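PDB 3ED5: YfnB from Bacillus subtilis, which is probably a phosphatase of the haloacid dehalogenase superfamily, perhaps acting as a 5'-nucleotidase. Local coordinates for residues A28-L31 and L32-Q36; T50-Q53 and G54-A58; H130-Y133 and K134-R137; I182-L186 and T187-K191. All blocks are in the same frame, centred on the assembly; numbering follows the deposited sequence.

Contact 1 (A28-L31 and L32-Q36); sequences ALRL and LFEDQ. With FMT (formic acid), chain H.
A chi1 of -173° places CG of Arg30 trans to the main-chain nitrogen, and a kink further out at chi3 (49°) swings the guanidinium along the helix surface to meet Glu34, whose own chain runs out extended from CG. This is an i to i+4 salt bridge on helix 21-35, a helix of the all-helical cap that C1-type members of the haloacid dehalogenase superfamily carry beside the core domain. Arg30 NH2 donates to Glu34 OE2 over 2.8 Å, the nitrogen standing above the carboxylate plane. The two flat groups are steeply inclined, their planes 66° apart, and a single N-H, from NH2 to OE2, makes the bridge. On its way out, the acid chain brushes the backbone, Glu34 CG lying 3.1 Å from Arg30 O.

The buried flank of the same helix is apolar. Phe33 puts its ring edge near a carbonyl, with CD1 3.3 Å from Leu29 O, and Leu29 and Phe33 both pack against helices 66-80 and 42-60. Phe33 N also donates to that carbonyl, at 3.0 Å. Back on the exposed flank, a formate probably left from crystallisation takes a second bond from the arginine: Arg30 NE to formate O2, 2.8 Å.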
loop_
_atom_site.group_PDB
_atom_site.type_symbol
_atom_site.label_atom_id
_atom_site.label_comp_id
_atom_site.label_asym_id
_atom_site.label_seq_id
_atom_site.Cartn_x
_atom_site.Cartn_y
_atom_site.Cartn_z
ATOM N N ALA A 28 -13.933 0.731 8.286
ATOM C CA ALA A 28 -14.748 1.162 7.148
ATOM C C ALA A 28 -15.763 0.109 6.724
ATOM O O ALA A 28 -16.914 0.448 6.385
ATOM C CB ALA A 28 -13.861 1.543 5.946
ATOM N N LEU A 29 -15.361 -1.157 6.744
ATOM C CA LEU A 29 -16.315 -2.248 6.454
ATOM C C LEU A 29 -17.426 -2.307 7.516
ATOM O O LEU A 29 -18.625 -2.403 7.183
ATOM C CB LEU A 29 -15.592 -3.599 6.414
ATOM C CG LEU A 29 -14.674 -3.903 5.231
ATOM C CD1 LEU A 29 -14.007 -5.227 5.492
ATOM C CD2 LEU A 29 -15.494 -3.966 3.889
ATOM N N ARG A 30 -17.038 -2.219 8.784
ATOM C CA ARG A 30 -18.048 -2.230 9.866
ATOM C C ARG A 30 -19.050 -1.108 9.642
ATOM O O ARG A 30 -20.255 -1.329 9.715
ATOM C CB ARG A 30 -17.431 -2.116 11.256
ATOM C CG ARG A 30 -18.512 -2.309 12.368
ATOM C CD ARG A 30 -17.950 -2.196 13.783
ATOM N NE ARG A 30 -17.105 -1.015 14.032
ATOM C CZ ARG A 30 -17.574 0.145 14.507
ATOM N NH1 ARG A 30 -16.756 1.159 14.746
ATOM N NH2 ARG A 30 -18.875 0.296 14.758
ATOM N N LEU A 31 -18.544 0.101 9.370
ATOM C CA LEU A 31 -19.417 1.274 9.212
ATOM C C LEU A 31 -20.269 1.205 7.946
ATOM O O LEU A 31 -21.439 1.627 7.954
ATOM C CB LEU A 31 -18.604 2.573 9.264
ATOM C CG LEU A 31 -17.931 2.823 10.611
ATOM C CD1 LEU A 31 -17.133 4.099 10.554
ATOM C CD2 LEU A 31 -18.948 2.895 11.748
ATOM N N LEU A 32 -19.701 0.650 6.872
ATOM C CA LEU A 32 -20.453 0.453 5.632
ATOM C C LEU A 32 -21.650 -0.495 5.870
ATOM O O LEU A 32 -22.778 -0.212 5.446
ATOM C CB LEU A 32 -19.537 -0.068 4.493
ATOM C CG LEU A 32 -20.301 -0.438 3.207
ATOM C CD1 LEU A 32 -20.816 0.812 2.477
ATOM C CD2 LEU A 32 -19.445 -1.308 2.266
ATOM N N PHE A 33 -21.392 -1.621 6.519
ATOM C CA PHE A 33 -22.464 -2.601 6.773
ATOM C C PHE A 33 -23.504 -2.132 7.784
ATOM O O PHE A 33 -24.700 -2.457 7.663
ATOM C CB PHE A 33 -21.858 -3.945 7.139
ATOM C CG PHE A 33 -21.430 -4.735 5.937
ATOM C CD1 PHE A 33 -20.322 -4.335 5.191
ATOM C CD2 PHE A 33 -22.153 -5.852 5.524
ATOM C CE1 PHE A 33 -19.932 -5.042 4.044
ATOM C CE2 PHE A 33 -21.781 -6.568 4.385
ATOM C CZ PHE A 33 -20.645 -6.175 3.649
ATOM N N GLU A 34 -23.063 -1.342 8.756
ATOM C CA GLU A 34 -23.999 -0.680 9.674
ATOM C C GLU A 34 -24.855 0.313 8.878
ATOM O O GLU A 34 -26.057 0.363 9.060
ATOM C CB GLU A 34 -23.253 0.044 10.806
ATOM C CG GLU A 34 -22.559 -0.879 11.802
ATOM C CD GLU A 34 -21.931 -0.133 12.992
ATOM O OE1 GLU A 34 -22.036 1.115 13.081
ATOM O OE2 GLU A 34 -21.328 -0.814 13.844
ATOM N N ASP A 35 -24.230 1.093 7.993
ATOM C CA ASP A 35 -24.954 2.064 7.151
ATOM C C ASP A 35 -26.069 1.370 6.362
ATOM O O ASP A 35 -27.195 1.890 6.274
ATOM C CB ASP A 35 -23.999 2.808 6.192
ATOM C CG ASP A 35 -24.728 3.838 5.321
ATOM O OD1 ASP A 35 -25.004 4.944 5.827
ATOM O OD2 ASP A 35 -25.017 3.554 4.133
ATOM N N GLN A 36 -25.760 0.188 5.826
ATOM C CA GLN A 36 -26.688 -0.578 4.987
ATOM C C GLN A 36 -27.632 -1.478 5.769
ATOM O O GLN A 36 -28.450 -2.161 5.167
ATOM C CB GLN A 36 -25.913 -1.471 4.038
ATOM C CG GLN A 36 -25.063 -0.686 3.054
ATOM C CD GLN A 36 -25.910 0.174 2.132
ATOM O OE1 GLN A 36 -26.617 -0.346 1.283
ATOM N NE2 GLN A 36 -25.842 1.485 2.299
HETATM C C FMT H . -13.353 -2.069 13.447
HETATM O O1 FMT H . -12.544 -1.267 13.920
HETATM O O2 FMT H . -14.554 -2.088 13.728
#

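Contact 2 (T50-Q53 and G54-A58); sequences TINQ and GLWRA. With FMT (formic acid), chain E.
Asn52 and Trp56 lie side by side one turn apart on helix 42-60, and together they form the closely packed part of this contact. The amide stands almost upright to the indole, the planes 80° apart, and presents OD1 to the ring edge close to the ring plane. Asn52 OD1 is 3.0 Å from Trp56 NE1 and is bonded by Arg73 NH1 from helix 66-80, an outside grip that helps fix the amide's rotation. Trp56 CD1 also sits 3.1 Å from the backbone Asn52 O, so the five-membered ring is tucked against both oxygens of one residue. Trp56 N reaches the same carbonyl in a nearly straight bond of 2.9 Å. The other end of the amide is used differently: Asn52 ND2 donates to a formate oxygen, O1, over 2.8 Å.

The next pairs are looser. Ile51 and Leu55 run alongside each other and touch through methyl groups, CG2 of Ile51 to CD1 of Leu55 at 3.8 Å. On the solvent side Gln53, folded at chi2 (69°), runs alongside Arg57, with Gln53 NE2 3.4 Å from Arg57 CG; the arginine's charge is answered by Glu60 and Glu61 instead.

Within the fold, this stretch of cap helix has helix 66-80 on one flank, where Trp56 rests on Arg66, Val69 and Arg73, while Arg57 reaches Thr187 and Lys191 of helix 186-195 in the core domain.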
loop_
_atom_site.group_PDB
_atom_site.type_symbol
_atom_site.label_atom_id
_atom_site.label_comp_id
_atom_site.label_asym_id
_atom_site.label_seq_id
_atom_site.Cartn_x
_atom_site.Cartn_y
_atom_site.Cartn_z
ATOM N N THR A 50 -11.188 -12.125 0.043
ATOM C CA THR A 50 -10.719 -12.938 -1.068
ATOM C C THR A 50 -11.063 -12.269 -2.409
ATOM O O THR A 50 -10.216 -12.214 -3.331
ATOM C CB THR A 50 -11.300 -14.384 -1.014
ATOM O OG1 THR A 50 -10.970 -14.983 0.260
ATOM C CG2 THR A 50 -10.716 -15.240 -2.150
ATOM N N ILE A 51 -12.310 -11.798 -2.507
ATOM C CA ILE A 51 -12.771 -11.095 -3.710
ATOM C C ILE A 51 -11.918 -9.848 -3.948
ATOM O O ILE A 51 -11.424 -9.647 -5.063
ATOM C CB ILE A 51 -14.217 -10.678 -3.591
ATOM C CG1 ILE A 51 -15.083 -11.938 -3.741
ATOM C CG2 ILE A 51 -14.628 -9.683 -4.687
ATOM C CD1 ILE A 51 -16.578 -11.793 -3.216
ATOM N N ASN A 52 -11.757 -9.042 -2.904
ATOM C CA ASN A 52 -11.031 -7.783 -3.018
ATOM C C ASN A 52 -9.595 -8.071 -3.451
ATOM O O ASN A 52 -9.067 -7.403 -4.378
ATOM C CB ASN A 52 -11.075 -7.005 -1.704
ATOM C CG ASN A 52 -10.435 -5.636 -1.821
ATOM O OD1 ASN A 52 -10.784 -4.855 -2.702
ATOM N ND2 ASN A 52 -9.490 -5.339 -0.924
ATOM N N GLN A 53 -8.985 -9.085 -2.835
ATOM C CA GLN A 53 -7.593 -9.470 -3.191
ATOM C C GLN A 53 -7.485 -9.877 -4.673
ATOM O O GLN A 53 -6.576 -9.425 -5.367
ATOM C CB GLN A 53 -7.031 -10.569 -2.255
ATOM C CG GLN A 53 -5.694 -11.233 -2.683
ATOM C CD GLN A 53 -4.482 -10.306 -2.604
ATOM O OE1 GLN A 53 -4.533 -9.250 -1.958
ATOM N NE2 GLN A 53 -3.369 -10.700 -3.268
ATOM N N GLY A 54 -8.412 -10.700 -5.158
ATOM C CA GLY A 54 -8.397 -11.141 -6.549
ATOM C C GLY A 54 -8.569 -9.996 -7.535
ATOM O O GLY A 54 -7.974 -10.015 -8.598
ATOM N N LEU A 55 -9.421 -9.025 -7.196
ATOM C CA LEU A 55 -9.668 -7.896 -8.093
ATOM C C LEU A 55 -8.425 -6.990 -8.106
ATOM O O LEU A 55 -7.971 -6.606 -9.182
ATOM C CB LEU A 55 -10.922 -7.113 -7.674
ATOM C CG LEU A 55 -12.252 -7.896 -7.696
ATOM C CD1 LEU A 55 -13.332 -7.045 -7.037
ATOM C CD2 LEU A 55 -12.646 -8.255 -9.125
ATOM N N TRP A 56 -7.853 -6.696 -6.937
ATOM C CA TRP A 56 -6.613 -5.866 -6.933
ATOM C C TRP A 56 -5.497 -6.577 -7.683
ATOM O O TRP A 56 -4.725 -5.932 -8.411
ATOM C CB TRP A 56 -6.143 -5.448 -5.518
ATOM C CG TRP A 56 -6.946 -4.340 -4.965
ATOM C CD1 TRP A 56 -8.179 -4.466 -4.291
ATOM C CD2 TRP A 56 -6.694 -2.936 -5.067
ATOM N NE1 TRP A 56 -8.652 -3.216 -3.956
ATOM C CE2 TRP A 56 -7.760 -2.265 -4.414
ATOM C CE3 TRP A 56 -5.612 -2.163 -5.579
ATOM C CZ2 TRP A 56 -7.818 -0.871 -4.291
ATOM C CZ3 TRP A 56 -5.684 -0.755 -5.469
ATOM C CH2 TRP A 56 -6.783 -0.122 -4.832
ATOM N N ARG A 57 -5.391 -7.894 -7.535
ATOM C CA ARG A 57 -4.371 -8.612 -8.309
ATOM C C ARG A 57 -4.605 -8.452 -9.808
ATOM O O ARG A 57 -3.652 -8.241 -10.566
ATOM C CB ARG A 57 -4.287 -10.112 -7.963
ATOM C CG ARG A 57 -3.600 -10.351 -6.613
ATOM C CD ARG A 57 -2.073 -10.028 -6.685
ATOM N NE ARG A 57 -1.432 -10.957 -7.604
ATOM C CZ ARG A 57 -0.727 -10.620 -8.676
ATOM N NH1 ARG A 57 -0.504 -9.346 -8.988
ATOM N NH2 ARG A 57 -0.215 -11.580 -9.433
ATOM N N ALA A 58 -5.866 -8.558 -10.242
ATOM C CA ALA A 58 -6.195 -8.399 -11.679
ATOM C C ALA A 58 -5.769 -6.999 -12.152
ATOM O O ALA A 58 -5.149 -6.850 -13.230
ATOM C CB ALA A 58 -7.684 -8.663 -11.953
HETATM C C FMT E . -8.382 -7.358 1.508
HETATM O O1 FMT E . -9.395 -6.670 1.546
HETATM O O2 FMT E . -8.170 -8.226 0.665
#

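Contact 3 (H130-Y133 and K134-R137); sequences HTQY and KRLR. With FMT (formic acid), chain G.
Lys134 begins the second half of helix 129-138 by donating its backbone N to His130 O, and its aliphatic chain passes the imidazole loosely, Lys134 CD lying 4.4 Å from His130 CE1. The ammonium group leads away to Asp138 and the carbonyl of Glu99.

Arg135 follows with the more telling contacts. Its CD rests 3.6 Å from Thr131 CG2, the two chains running alongside each other, and a bend at chi3 (62°) turns the guanidinium toward Gln132. There Arg135 NH1 makes a weak bond to Gln132 OE1, 2.9 Å long but only 124° at the hydrogen, although the oxygen lies in the guanidinium plane. Asp15 holds both groups, taking Arg135 NH1 on one oxygen and Gln132 NE2 on the other; Arg135 NE also bonds the carbonyl of Gly101, and Gln132 NE2 reaches Thr125.

Leu136 turns inward, its CG 3.2 Å from Gln132 O, and packs on Ile148 of strand 147-150. Arg137 crosses Tyr133, with NH2 3.8 Å from Tyr133 CD2 at the ring edge. Arg137 NH2 also donates to formate O2 at 2.8 Å.

One side of the helix thus faces the presumed active site around Asp13 while another covers strand 147-150, as expected for the crossover helix of a beta-alpha-beta unit (strands 120-125 and 147-150) in the Rossmann-like core of haloacid dehalogenase enzymes.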
loop_
_atom_site.group_PDB
_atom_site.type_symbol
_atom_site.label_atom_id
_atom_site.label_comp_id
_atom_site.label_asym_id
_atom_site.label_seq_id
_atom_site.Cartn_x
_atom_site.Cartn_y
_atom_site.Cartn_z
ATOM N N HIS A 130 -6.519 10.738 -3.648
ATOM C CA HIS A 130 -7.138 11.531 -2.593
ATOM C C HIS A 130 -7.030 10.839 -1.229
ATOM O O HIS A 130 -6.775 11.491 -0.206
ATOM C CB HIS A 130 -8.607 11.815 -2.899
ATOM C CG HIS A 130 -9.200 12.783 -1.938
ATOM N ND1 HIS A 130 -10.114 12.409 -0.979
ATOM C CD2 HIS A 130 -8.935 14.093 -1.722
ATOM C CE1 HIS A 130 -10.429 13.461 -0.246
ATOM N NE2 HIS A 130 -9.721 14.493 -0.669
ATOM N N THR A 131 -7.233 9.523 -1.237
ATOM C CA THR A 131 -7.254 8.722 -0.025
ATOM C C THR A 131 -5.874 8.704 0.634
ATOM O O THR A 131 -5.750 8.860 1.856
ATOM C CB THR A 131 -7.693 7.284 -0.325
ATOM O OG1 THR A 131 -9.026 7.307 -0.839
ATOM C CG2 THR A 131 -7.661 6.436 0.967
ATOM N N GLN A 132 -4.837 8.550 -0.183
ATOM C CA GLN A 132 -3.494 8.403 0.359
ATOM C C GLN A 132 -2.984 9.744 0.870
ATOM O O GLN A 132 -2.400 9.803 1.967
ATOM C CB GLN A 132 -2.559 7.813 -0.714
ATOM C CG GLN A 132 -2.985 6.394 -1.278
ATOM C CD GLN A 132 -3.274 5.355 -0.191
ATOM O OE1 GLN A 132 -4.216 5.503 0.607
ATOM N NE2 GLN A 132 -2.535 4.259 -0.215
ATOM N N TYR A 133 -3.223 10.810 0.106
ATOM C CA TYR A 133 -2.845 12.155 0.529
ATOM C C TYR A 133 -3.522 12.485 1.875
ATOM O O TYR A 133 -2.875 12.965 2.828
ATOM C CB TYR A 133 -3.234 13.209 -0.517
ATOM C CG TYR A 133 -2.140 13.455 -1.556
ATOM C CD1 TYR A 133 -1.854 12.525 -2.552
ATOM C CD2 TYR A 133 -1.388 14.629 -1.521
ATOM C CE1 TYR A 133 -0.846 12.770 -3.526
ATOM C CE2 TYR A 133 -0.380 14.886 -2.476
ATOM C CZ TYR A 133 -0.125 13.955 -3.477
ATOM O OH TYR A 133 0.872 14.217 -4.412
ATOM N N LYS A 134 -4.819 12.207 1.943
ATOM C CA LYS A 134 -5.566 12.550 3.153
ATOM C C LYS A 134 -5.079 11.785 4.387
ATOM O O LYS A 134 -4.828 12.412 5.438
ATOM C CB LYS A 134 -7.085 12.356 2.950
ATOM C CG LYS A 134 -7.889 12.704 4.212
ATOM C CD LYS A 134 -9.401 12.595 3.955
ATOM C CE LYS A 134 -10.218 13.198 5.073
ATOM N NZ LYS A 134 -9.962 12.514 6.379
ATOM N N ARG A 135 -4.914 10.469 4.266
ATOM C CA ARG A 135 -4.460 9.634 5.391
ATOM C C ARG A 135 -3.009 9.956 5.793
ATOM O O ARG A 135 -2.686 9.985 6.995
ATOM C CB ARG A 135 -4.651 8.150 5.069
ATOM C CG ARG A 135 -6.173 7.799 5.030
ATOM C CD ARG A 135 -6.379 6.453 4.381
ATOM N NE ARG A 135 -5.709 5.372 5.145
ATOM C CZ ARG A 135 -4.860 4.474 4.642
ATOM N NH1 ARG A 135 -4.515 4.481 3.350
ATOM N NH2 ARG A 135 -4.363 3.540 5.452
ATOM N N LEU A 136 -2.153 10.260 4.814
ATOM C CA LEU A 136 -0.809 10.704 5.166
ATOM C C LEU A 136 -0.828 12.055 5.887
ATOM O O LEU A 136 0.003 12.292 6.800
ATOM C CB LEU A 136 0.104 10.793 3.919
ATOM C CG LEU A 136 0.468 9.430 3.330
ATOM C CD1 LEU A 136 1.065 9.631 1.925
ATOM C CD2 LEU A 136 1.400 8.597 4.240
ATOM N N ARG A 137 -1.698 12.963 5.464
ATOM C CA ARG A 137 -1.792 14.263 6.149
ATOM C C ARG A 137 -2.307 14.089 7.582
ATOM O O ARG A 137 -1.748 14.647 8.525
ATOM C CB ARG A 137 -2.675 15.250 5.392
ATOM C CG ARG A 137 -2.010 15.838 4.163
ATOM C CD ARG A 137 -2.771 17.072 3.664
ATOM N NE ARG A 137 -2.040 17.725 2.575
ATOM C CZ ARG A 137 -2.344 17.603 1.280
ATOM N NH1 ARG A 137 -1.605 18.227 0.382
ATOM N NH2 ARG A 137 -3.380 16.867 0.878
HETATM C C FMT G . -6.433 16.752 2.581
HETATM O O1 FMT G . -6.133 17.961 2.575
HETATM O O2 FMT G . -5.732 15.856 2.097
#

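Contact 4 (I182-L186 and T187-K191); sequences IGDSL and TADIK
Ser185 and Asp189 tie the end of strand 179-183 to the start of helix 186-195, in the Gly-Asp-Ser turn and following aspartate that match motif IV of the haloacid dehalogenase superfamily; in relatives the acidic residues of this motif help to hold the catalytic magnesium.

Side-chain to backbone bonds work in both directions. Ser185 is the N-cap: with OG trans to the backbone N (chi1 169°), its oxygen accepts from Ala188 N over 2.8 Å. In return Ser185 N donates to Asp189 OD2 at 3.1 Å, reaching the anti side of the carboxylate. The other carboxylate oxygen, OD1, is held by Lys158, so each oxygen of the group has a partner.

Among backbone bonds, Ser185 O is shared by two donors. Ile190 N meets it in the carbonyl plane at 3.0 Å, whereas Asp189 N comes in more bent, at 139° at the hydrogen. The longer i to i+5 reach recurs between Lys191 N and Leu186 O, a mark of the widened pi-type first turn.

Two carboxylates approach each other near the presumed active site. Asp184 OD1 stands 3.8 Å from Asp189 OD2, the two groups crossing at a slant, and Asp184 also lies close to Asp13, the nucleophile inferred by similarity.

Apolar contact is slight, and falls where Leu186 and Ile190 both rest on Trp202 of strand 199-203: Leu186 CD2 comes to 4.2 Å from Ile190 CG1.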
loop_
_atom_site.group_PDB
_atom_site.type_symbol
_atom_site.label_atom_id
_atom_site.label_comp_id
_atom_site.label_asym_id
_atom_site.label_seq_id
_atom_site.Cartn_x
_atom_site.Cartn_y
_atom_site.Cartn_z
ATOM N N ILE A 182 10.575 -0.318 0.175
ATOM C CA ILE A 182 10.088 -1.001 1.382
ATOM C C ILE A 182 8.573 -1.128 1.276
ATOM O O ILE A 182 7.868 -0.129 1.110
ATOM C CB ILE A 182 10.404 -0.148 2.639
ATOM C CG1 ILE A 182 11.906 0.174 2.747
ATOM C CG2 ILE A 182 9.917 -0.889 3.933
ATOM C CD1 ILE A 182 12.300 1.544 2.168
ATOM N N GLY A 183 8.071 -2.346 1.357
ATOM C CA GLY A 183 6.611 -2.545 1.281
ATOM C C GLY A 183 6.207 -3.930 1.708
ATOM O O GLY A 183 7.054 -4.842 1.865
ATOM N N ASP A 184 4.890 -4.098 1.890
ATOM C CA ASP A 184 4.364 -5.364 2.410
ATOM C C ASP A 184 3.867 -6.312 1.324
ATOM O O ASP A 184 3.610 -7.496 1.608
ATOM C CB ASP A 184 3.181 -5.063 3.334
ATOM C CG ASP A 184 1.989 -4.585 2.570
ATOM O OD1 ASP A 184 2.126 -3.635 1.773
ATOM O OD2 ASP A 184 0.903 -5.155 2.760
ATOM N N SER A 185 3.701 -5.805 0.097
ATOM C CA SER A 185 3.152 -6.631 -0.992
ATOM C C SER A 185 4.237 -7.315 -1.816
ATOM O O SER A 185 5.056 -6.655 -2.467
ATOM C CB SER A 185 2.251 -5.794 -1.911
ATOM O OG SER A 185 1.934 -6.551 -3.090
ATOM N N LEU A 186 4.249 -8.650 -1.808
ATOM C CA LEU A 186 5.180 -9.394 -2.668
ATOM C C LEU A 186 4.971 -9.064 -4.139
ATOM O O LEU A 186 5.938 -8.972 -4.905
ATOM C CB LEU A 186 4.977 -10.901 -2.492
ATOM C CG LEU A 186 5.446 -11.465 -1.160
ATOM C CD1 LEU A 186 5.072 -12.968 -1.162
ATOM C CD2 LEU A 186 6.941 -11.311 -1.066
ATOM N N THR A 187 3.699 -8.878 -4.504
ATOM C CA THR A 187 3.334 -8.709 -5.896
ATOM C C THR A 187 3.485 -7.290 -6.426
ATOM O O THR A 187 3.831 -7.137 -7.601
ATOM C CB THR A 187 1.915 -9.235 -6.208
ATOM O OG1 THR A 187 0.950 -8.545 -5.403
ATOM C CG2 THR A 187 1.805 -10.748 -5.921
ATOM N N ALA A 188 3.226 -6.274 -5.607
ATOM C CA ALA A 188 3.315 -4.894 -6.068
ATOM C C ALA A 188 4.681 -4.345 -5.749
ATOM O O ALA A 188 5.312 -3.700 -6.616
ATOM C CB ALA A 188 2.270 -4.010 -5.411
ATOM N N ASP A 189 5.134 -4.564 -4.506
ATOM C CA ASP A 189 6.367 -3.869 -4.030
ATOM C C ASP A 189 7.623 -4.663 -4.296
ATOM O O ASP A 189 8.604 -4.135 -4.849
ATOM C CB ASP A 189 6.270 -3.550 -2.531
ATOM C CG ASP A 189 5.092 -2.664 -2.201
ATOM O OD1 ASP A 189 4.923 -1.629 -2.881
ATOM O OD2 ASP A 189 4.330 -3.045 -1.275
ATOM N N ILE A 190 7.623 -5.939 -3.929
ATOM C CA ILE A 190 8.847 -6.711 -4.048
ATOM C C ILE A 190 9.102 -7.110 -5.498
ATOM O O ILE A 190 10.163 -6.830 -6.035
ATOM C CB ILE A 190 8.875 -7.915 -3.090
ATOM C CG1 ILE A 190 8.529 -7.479 -1.643
ATOM C CG2 ILE A 190 10.212 -8.621 -3.179
ATOM C CD1 ILE A 190 9.425 -6.317 -1.054
ATOM N N LYS A 191 8.111 -7.702 -6.158
ATOM C CA LYS A 191 8.225 -7.995 -7.585
ATOM C C LYS A 191 8.469 -6.698 -8.359
ATOM O O LYS A 191 9.324 -6.656 -9.223
ATOM C CB LYS A 191 6.981 -8.696 -8.112
ATOM C CG LYS A 191 7.077 -9.098 -9.601
ATOM C CD LYS A 191 5.639 -9.050 -10.207
ATOM C CE LYS A 191 4.774 -10.219 -9.791
ATOM N NZ LYS A 191 3.384 -9.757 -9.383
#

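Overall arrangement
Three of the four contacts lie at graded distances from the presumed nucleophile Asp13: the side chain of Asp184 in contact 4 is about 3 Å from that of Asp13, Gln132 in contact 3 about 6 Å and Trp56 in contact 2 about 9 Å. Contacts 3 and 4, their centres about 20 Å apart, belong to the core domain, contacts 1 and 2 to the helical cap. Cap and core meet directly between contacts 2 and 4, where Arg57 CD packs 3.6 Å from Thr187 OG1; Glu60 serves both residues as a polar partner. Contact 1 lies away from the site, its centre about 29 Å from that of contact 4.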